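Local coordinates for thioredoxin domain-containing protein (Sinorhizobium meliloti, PDB 3U5R) that is of unknown function but has a thioredoxin-like domain and may have antioxidant oxidoreductase activity, at residues A[27-32]-A[157-162]; A[40-45]-A[50-55]; A[147-152]-A[183-188]. All blocks are in the same frame, centred on the assembly; numbering follows the deposited sequence.

Interaction 1 (A[27-32]-A[157-162])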
# COMPACT_ATOMS: atom_id res chain seq x y z
N THR A 27 3.26 -2.36 15.21
CA THR A 27 4.21 -3.43 14.80
C THR A 27 4.93 -3.01 13.54
O THR A 27 4.47 -2.10 12.83
CB THR A 27 3.59 -4.77 14.32
OG1 THR A 27 2.17 -4.71 14.24
CG2 THR A 27 4.15 -6.04 15.08
N GLN A 28 6.04 -3.70 13.29
CA GLN A 28 6.81 -3.59 12.06
C GLN A 28 6.25 -4.52 11.01
O GLN A 28 5.71 -5.57 11.34
CB GLN A 28 8.27 -4.04 12.26
CG GLN A 28 9.03 -3.38 13.36
CD GLN A 28 10.56 -3.57 13.19
OE1 GLN A 28 11.03 -4.61 12.69
NE2 GLN A 28 11.33 -2.55 13.59
N SER A 29 6.49 -4.18 9.75
CA SER A 29 6.13 -5.08 8.66
C SER A 29 6.95 -6.38 8.86
O SER A 29 8.00 -6.36 9.55
CB SER A 29 6.42 -4.45 7.32
OG SER A 29 7.72 -3.87 7.31
N ASN A 30 6.45 -7.48 8.31
CA ASN A 30 7.18 -8.75 8.26
C ASN A 30 8.41 -8.75 7.35
O ASN A 30 8.51 -7.93 6.43
CB ASN A 30 6.24 -9.87 7.83
CG ASN A 30 5.18 -10.20 8.90
OD1 ASN A 30 5.46 -10.15 10.11
ND2 ASN A 30 3.97 -10.61 8.47
N SER A 31 9.36 -9.68 7.61
CA SER A 31 10.48 -9.98 6.68
C SER A 31 10.00 -10.91 5.61
O SER A 31 9.90 -12.13 5.80
CB SER A 31 11.63 -10.68 7.35
OG SER A 31 11.95 -9.94 8.50
N ILE A 32 9.69 -10.35 4.48
CA ILE A 32 9.16 -11.13 3.40
C ILE A 32 10.31 -11.22 2.44
O ILE A 32 10.99 -10.21 2.15
CB ILE A 32 7.97 -10.39 2.73
CG1 ILE A 32 6.88 -10.04 3.77
CG2 ILE A 32 7.45 -11.21 1.55
CD1 ILE A 32 5.90 -11.20 4.08
N VAL A 157 10.29 -6.44 -5.14
CA VAL A 157 11.59 -5.80 -5.18
C VAL A 157 11.82 -4.83 -4.08
O VAL A 157 12.97 -4.50 -3.79
CB VAL A 157 11.86 -5.05 -6.50
CG1 VAL A 157 12.11 -6.08 -7.69
CG2 VAL A 157 10.65 -4.07 -6.91
N TYR A 158 10.74 -4.33 -3.45
CA TYR A 158 10.95 -3.47 -2.30
C TYR A 158 9.81 -3.70 -1.34
O TYR A 158 8.65 -3.80 -1.77
CB TYR A 158 11.03 -1.96 -2.70
CG TYR A 158 11.13 -1.00 -1.50
CD1 TYR A 158 12.38 -0.61 -1.01
CD2 TYR A 158 9.99 -0.50 -0.84
CE1 TYR A 158 12.51 0.27 0.10
CE2 TYR A 158 10.10 0.41 0.28
CZ TYR A 158 11.35 0.77 0.73
OH TYR A 158 11.52 1.58 1.78
N HIS A 159 10.15 -3.82 -0.05
CA HIS A 159 9.19 -4.04 1.00
C HIS A 159 9.68 -3.24 2.18
O HIS A 159 10.70 -3.54 2.78
CB HIS A 159 9.00 -5.56 1.33
CG HIS A 159 8.04 -5.82 2.44
ND1 HIS A 159 6.85 -5.13 2.56
CD2 HIS A 159 8.12 -6.63 3.51
CE1 HIS A 159 6.22 -5.54 3.64
NE2 HIS A 159 6.97 -6.45 4.23
N GLY A 160 9.01 -2.14 2.48
CA GLY A 160 9.45 -1.35 3.65
C GLY A 160 8.80 0.03 3.68
O GLY A 160 7.74 0.26 3.10
N GLN A 161 9.45 0.91 4.42
CA GLN A 161 8.94 2.26 4.75
C GLN A 161 8.76 3.13 3.51
O GLN A 161 9.46 3.04 2.43
CB GLN A 161 9.90 2.92 5.78
CG GLN A 161 11.21 3.46 5.16
CD GLN A 161 12.14 4.09 6.24
OE1 GLN A 161 11.85 4.02 7.41
NE2 GLN A 161 13.21 4.68 5.82
N PHE A 162 7.82 4.04 3.61
CA PHE A 162 7.62 5.06 2.53
C PHE A 162 8.84 5.99 2.55
O PHE A 162 9.40 6.44 1.49
CB PHE A 162 6.29 5.77 2.89
CG PHE A 162 5.82 6.79 1.89
CD1 PHE A 162 5.49 6.42 0.59
CD2 PHE A 162 5.62 8.13 2.29
CE1 PHE A 162 5.02 7.39 -0.35
CE2 PHE A 162 5.15 9.12 1.40
CZ PHE A 162 4.81 8.75 0.05
O HOH W 1 4.57 -7.28 6.39
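On the outermost strand, 156-160, of the mixed central sheet, His159 turns its imidazole toward the loop that follows strand 27-28 and meets Ser29, Asn30 and Ile32 there. CG stands anti to the backbone N (chi1 178°), which sends the ring out from the strand with its NE2 end leading. The carbonyl of Asn30 lies near the ring plane, its O 3.1 Å from His159 NE2. Also in that plane sits a water, which accepts from Asn30 N at 2.7 Å and holds His159 NE2 by a weak bond of 3.3 Å. The other ring nitrogen, ND1, is bonded to Phe147 O, and the ring stacks on Phe148; Phe147 and Phe148 both lie on the neighbouring strand 146-150. Just before His159 that strand pair carries a classic beta bulge, in which Val157 and Tyr158 both face Leu149. Flat, and polar at both nitrogens, a histidine suits a place where one ring must pack and bond at once. Aliphatic groups fill in obliquely: Ile32 CG1 comes within 3.6 Å of His159 NE2, and Ser29 CB within 3.7 Å of the same atom. Asn30 points its own amide elsewhere, ND2 bonding to Gly140 O.

Interaction 2 (A[40-45]-A[50-55])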
# COMPACT_ATOMS: atom_id res chain seq x y z
N ASP A 40 -2.53 -13.05 -6.30
CA ASP A 40 -3.64 -12.52 -7.05
C ASP A 40 -4.79 -12.23 -6.08
O ASP A 40 -4.81 -12.74 -4.95
CB ASP A 40 -4.09 -13.42 -8.19
CG ASP A 40 -4.78 -12.60 -9.36
OD1 ASP A 40 -5.17 -11.40 -9.21
OD2 ASP A 40 -4.89 -13.17 -10.45
N PHE A 41 -5.71 -11.35 -6.47
CA PHE A 41 -6.84 -11.06 -5.56
C PHE A 41 -8.00 -10.65 -6.45
O PHE A 41 -7.82 -10.41 -7.65
CB PHE A 41 -6.49 -9.87 -4.63
CG PHE A 41 -5.93 -8.65 -5.39
CD1 PHE A 41 -6.77 -7.73 -6.01
CD2 PHE A 41 -4.56 -8.45 -5.49
CE1 PHE A 41 -6.25 -6.62 -6.71
CE2 PHE A 41 -4.02 -7.37 -6.21
CZ PHE A 41 -4.89 -6.44 -6.83
N VAL A 42 -9.18 -10.54 -5.86
CA VAL A 42 -10.30 -9.85 -6.51
C VAL A 42 -10.93 -9.03 -5.39
O VAL A 42 -11.31 -9.58 -4.36
CB VAL A 42 -11.28 -10.87 -7.13
CG1 VAL A 42 -11.60 -11.98 -6.12
CG2 VAL A 42 -12.54 -10.17 -7.59
N LEU A 43 -11.03 -7.71 -5.56
CA LEU A 43 -11.44 -6.86 -4.41
C LEU A 43 -12.23 -5.68 -4.95
O LEU A 43 -11.96 -5.23 -6.03
CB LEU A 43 -10.17 -6.26 -3.75
CG LEU A 43 -9.34 -7.21 -2.86
CD1 LEU A 43 -8.15 -6.47 -2.39
CD2 LEU A 43 -10.01 -7.79 -1.65
N PRO A 44 -13.16 -5.15 -4.15
CA PRO A 44 -14.07 -4.16 -4.68
C PRO A 44 -13.66 -2.74 -4.22
O PRO A 44 -13.12 -2.61 -3.12
CB PRO A 44 -15.39 -4.52 -4.02
CG PRO A 44 -14.95 -5.15 -2.59
CD PRO A 44 -13.63 -5.83 -2.94
N ASP A 45 -13.97 -1.72 -5.02
CA ASP A 45 -13.90 -0.35 -4.60
C ASP A 45 -15.27 0.11 -4.08
O ASP A 45 -16.26 -0.72 -3.99
CB ASP A 45 -13.28 0.59 -5.68
CG ASP A 45 -14.23 0.89 -6.84
OD1 ASP A 45 -15.41 0.46 -6.82
OD2 ASP A 45 -13.77 1.59 -7.79
N LEU A 50 -14.76 -4.19 -9.46
CA LEU A 50 -13.82 -5.23 -8.99
C LEU A 50 -12.43 -5.19 -9.69
O LEU A 50 -12.36 -4.88 -10.88
CB LEU A 50 -14.45 -6.63 -9.18
CG LEU A 50 -15.72 -6.91 -8.36
CD1 LEU A 50 -16.36 -8.22 -8.85
CD2 LEU A 50 -15.50 -7.04 -6.90
N PHE A 51 -11.37 -5.43 -8.93
CA PHE A 51 -10.00 -5.33 -9.47
C PHE A 51 -9.26 -6.58 -9.12
O PHE A 51 -9.42 -7.11 -8.02
CB PHE A 51 -9.25 -4.12 -8.89
CG PHE A 51 -9.92 -2.80 -9.17
CD1 PHE A 51 -10.98 -2.39 -8.39
CD2 PHE A 51 -9.50 -1.99 -10.20
CE1 PHE A 51 -11.62 -1.18 -8.68
CE2 PHE A 51 -10.13 -0.73 -10.49
CZ PHE A 51 -11.19 -0.37 -9.75
N THR A 52 -8.45 -7.06 -10.08
CA THR A 52 -7.56 -8.19 -9.90
C THR A 52 -6.19 -7.72 -10.41
O THR A 52 -6.10 -6.64 -11.01
CB THR A 52 -8.03 -9.40 -10.73
OG1 THR A 52 -7.78 -9.17 -12.13
CG2 THR A 52 -9.51 -9.63 -10.56
N LEU A 53 -5.12 -8.52 -10.21
CA LEU A 53 -3.82 -8.22 -10.88
C LEU A 53 -3.89 -7.95 -12.37
O LEU A 53 -3.13 -7.11 -12.89
CB LEU A 53 -2.76 -9.28 -10.62
CG LEU A 53 -2.13 -9.49 -9.25
CD1 LEU A 53 -1.26 -10.75 -9.32
CD2 LEU A 53 -1.32 -8.25 -8.77
N ALA A 54 -4.80 -8.63 -13.09
CA ALA A 54 -4.86 -8.45 -14.54
C ALA A 54 -5.23 -7.02 -14.88
O ALA A 54 -4.93 -6.58 -15.99
CB ALA A 54 -5.90 -9.41 -15.22
N GLU A 55 -5.88 -6.29 -13.98
CA GLU A 55 -6.25 -4.91 -14.30
C GLU A 55 -5.04 -3.97 -14.32
O GLU A 55 -5.11 -2.81 -14.83
CB GLU A 55 -7.31 -4.38 -13.29
CG GLU A 55 -8.72 -4.69 -13.75
CD GLU A 55 -9.04 -6.21 -13.78
OE1 GLU A 55 -9.11 -6.86 -12.73
OE2 GLU A 55 -9.21 -6.77 -14.88
O HOH W 2 -5.49 -11.34 -12.42
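Asp40 reaches Leu53 through one carboxylate oxygen, OD1, which accepts from Leu53 N at 3.0 Å on its syn side. The same oxygen takes Phe41 N at 2.8 Å on its anti side, from the opposite face of the carboxylate plane, so two backbone N-H groups fix the rotation of the acid. Its other oxygen, OD2, receives a water that in turn accepts from Ala54 N, extending the grip into the 3-10 segment 53-55. Next to it, the ring of Phe41 takes the crowded position between backbone N and carbonyl carbon (chi1 49°), with Leu53 N over one face, offset toward the rim, and Phe51 O at the edge, 3.4 Å from Phe41 CD1. Leu53 CD2 meets Phe41 CE2 at 3.8 Å, the side chains crossing at about a right angle.

Beyond this, strands 43-44 and 50-51 form a beta hairpin: Leu43 and Phe51 are an antiparallel hydrogen-bonded pair, each N bonded to the other's O at 3.0 Å. On the face bearing Pro44, Leu50 CD2 packs on Pro44 CB at 3.8 Å. Asp45 OD2 lies 3.6 Å from Phe51 CE1, where the electropositive ring edge suits an acid whose OD1 bonds to Asn49 N. Outside the hairpin, Val135 and Tyr139 of helix 134-139 back the Phe41 ring. With an alanine in place of Phe41, Leu53 CD2 would probably lose the ring it packs on, and a gap would open toward that helix.

Interaction 3 (A[147-152]-A[183-188]); sequences FFLYDR and DAVLKG
Asp151 OD1 accepts from Arg155 N and, weakly, from Glu153 N, and while the carboxylate is held by this turn after strand 146-150, the base of the same side chain lies against Val185 of the helix. The carboxylate group takes no part in that contact. With CG between the backbone N and the carbonyl carbon (chi1 66°), it folds over its own main chain toward the turn. What remains for the helix is carbon: Val185 CG1 rests 4.1 Å from Asp151 CB, and equally near Asp151 CA. An aspartate suits this place because its short polar end can tie down the turn while its CB still packs.

The second methyl of Val185 does separate work. CG1 is anti to the backbone N, which puts CG2 beside that N, and CG2 meets Leu149 CD2 tip to tip at 4.0 Å. The forked valine thus spans the end of the strand and the first residue after it, and it also touches Val157 and Ala61 on the two strands that flank 146-150, namely 156-160 and 61-66. Leu149, longer, reaches further along the helix, to Ala181 and Val182.

Shortly after Val185 the helix stops: Gly188 N bonds to Val185 O at 3.0 Å in a Schellman motif, and the positive phi needed there favours glycine. An apolar helix side laid on the end of a sheet strand, with helix 176-186 following the hairpin 146-150/156-160, is the beta-beta-alpha half of the thioredoxin fold.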
# COMPACT_ATOMS: atom_id res chain seq x y z
N PHE A 147 3.97 -1.45 2.56
CA PHE A 147 4.15 -1.26 1.12
C PHE A 147 4.91 -2.39 0.45
O PHE A 147 6.01 -2.76 0.91
CB PHE A 147 4.98 0.02 0.89
CG PHE A 147 4.30 1.29 1.41
CD1 PHE A 147 3.32 1.92 0.63
CD2 PHE A 147 4.69 1.88 2.63
CE1 PHE A 147 2.70 3.10 1.08
CE2 PHE A 147 4.07 3.07 3.08
CZ PHE A 147 3.06 3.67 2.30
N PHE A 148 4.37 -2.93 -0.65
CA PHE A 148 5.03 -4.02 -1.38
C PHE A 148 5.16 -3.55 -2.83
O PHE A 148 4.14 -3.36 -3.50
CB PHE A 148 4.15 -5.29 -1.36
CG PHE A 148 3.87 -5.92 0.01
CD1 PHE A 148 2.95 -5.37 0.91
CD2 PHE A 148 4.48 -7.14 0.37
CE1 PHE A 148 2.71 -5.95 2.15
CE2 PHE A 148 4.21 -7.76 1.57
CZ PHE A 148 3.32 -7.19 2.49
N LEU A 149 6.39 -3.36 -3.35
CA LEU A 149 6.57 -2.95 -4.70
C LEU A 149 7.03 -4.16 -5.55
O LEU A 149 8.02 -4.82 -5.17
CB LEU A 149 7.67 -1.85 -4.81
CG LEU A 149 7.91 -1.24 -6.21
CD1 LEU A 149 6.66 -0.44 -6.72
CD2 LEU A 149 9.09 -0.36 -6.11
N TYR A 150 6.37 -4.35 -6.71
CA TYR A 150 6.67 -5.41 -7.68
C TYR A 150 7.15 -4.84 -9.01
O TYR A 150 6.70 -3.76 -9.43
CB TYR A 150 5.42 -6.24 -7.93
CG TYR A 150 4.96 -6.86 -6.64
CD1 TYR A 150 5.51 -8.07 -6.21
CD2 TYR A 150 4.01 -6.19 -5.83
CE1 TYR A 150 5.09 -8.65 -5.01
CE2 TYR A 150 3.63 -6.74 -4.56
CZ TYR A 150 4.18 -7.97 -4.19
OH TYR A 150 3.84 -8.51 -2.96
N ASP A 151 7.97 -5.62 -9.71
CA ASP A 151 8.45 -5.27 -11.04
C ASP A 151 7.58 -5.83 -12.10
O ASP A 151 6.46 -6.32 -11.84
CB ASP A 151 9.93 -5.67 -11.19
CG ASP A 151 10.12 -7.23 -11.16
OD1 ASP A 151 9.11 -7.99 -11.22
OD2 ASP A 151 11.27 -7.65 -11.07
N ARG A 152 8.10 -5.79 -13.31
CA ARG A 152 7.38 -6.15 -14.54
C ARG A 152 6.88 -7.61 -14.47
O ARG A 152 5.81 -7.93 -14.99
CB ARG A 152 8.29 -5.99 -15.79
CG ARG A 152 8.85 -4.54 -16.13
CD ARG A 152 8.91 -4.23 -17.69
NE ARG A 152 7.53 -4.37 -18.24
CZ ARG A 152 6.89 -3.50 -19.03
NH1 ARG A 152 7.51 -2.40 -19.45
NH2 ARG A 152 5.63 -3.73 -19.39
N ASP A 183 11.74 4.53 -9.13
CA ASP A 183 12.62 5.06 -10.16
C ASP A 183 13.57 3.94 -10.68
O ASP A 183 13.76 3.80 -11.88
CB ASP A 183 13.49 6.17 -9.60
CG ASP A 183 12.69 7.50 -9.37
OD1 ASP A 183 11.52 7.62 -9.79
OD2 ASP A 183 13.25 8.45 -8.78
N ALA A 184 14.19 3.20 -9.76
CA ALA A 184 15.07 2.11 -10.09
C ALA A 184 14.29 1.09 -10.94
O ALA A 184 14.78 0.62 -12.00
CB ALA A 184 15.55 1.42 -8.79
N VAL A 185 13.12 0.67 -10.47
CA VAL A 185 12.34 -0.32 -11.26
C VAL A 185 12.02 0.24 -12.66
O VAL A 185 12.17 -0.46 -13.69
CB VAL A 185 10.97 -0.75 -10.60
CG1 VAL A 185 10.14 -1.61 -11.60
CG2 VAL A 185 11.20 -1.50 -9.26
N LEU A 186 11.51 1.47 -12.71
CA LEU A 186 11.05 1.98 -13.99
C LEU A 186 12.26 2.15 -14.96
O LEU A 186 12.08 1.98 -16.15
CB LEU A 186 10.32 3.33 -13.83
CG LEU A 186 8.95 3.29 -13.14
CD1 LEU A 186 8.40 4.73 -13.23
CD2 LEU A 186 8.04 2.24 -13.84
N LYS A 187 13.46 2.48 -14.43
CA LYS A 187 14.65 2.60 -15.27
C LYS A 187 15.34 1.25 -15.52
O LYS A 187 16.42 1.22 -16.09
CB LYS A 187 15.73 3.52 -14.67
CG LYS A 187 15.38 4.97 -14.39
CD LYS A 187 16.70 5.74 -14.08
CE LYS A 187 16.69 6.56 -12.76
NZ LYS A 187 15.72 7.71 -12.80
N GLY A 188 14.73 0.14 -15.11
CA GLY A 188 15.34 -1.16 -15.22
C GLY A 188 16.58 -1.38 -14.35
O GLY A 188 17.38 -2.24 -14.67

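Interactions 1 and 3 both work on the central mixed sheet: their strands 156-160 and 146-150 are adjacent and joined by backbone bonds between Leu149 and Val157 and Tyr158. Interaction 3 is buried and wholly apolar across its segments, as befits a helix laid on a sheet. Interaction 1, partly buried at the sheet's edge, gathers a carbonyl, a weakly bound water and aliphatic carbons round one histidine. Interaction 2 lies on the other side of the chain's centre, about 22 Å from interaction 1 between centres; this surface hairpin, close in sequence, combines backbone and carboxylate hydrogen bonds with phenylalanine and leucine packing.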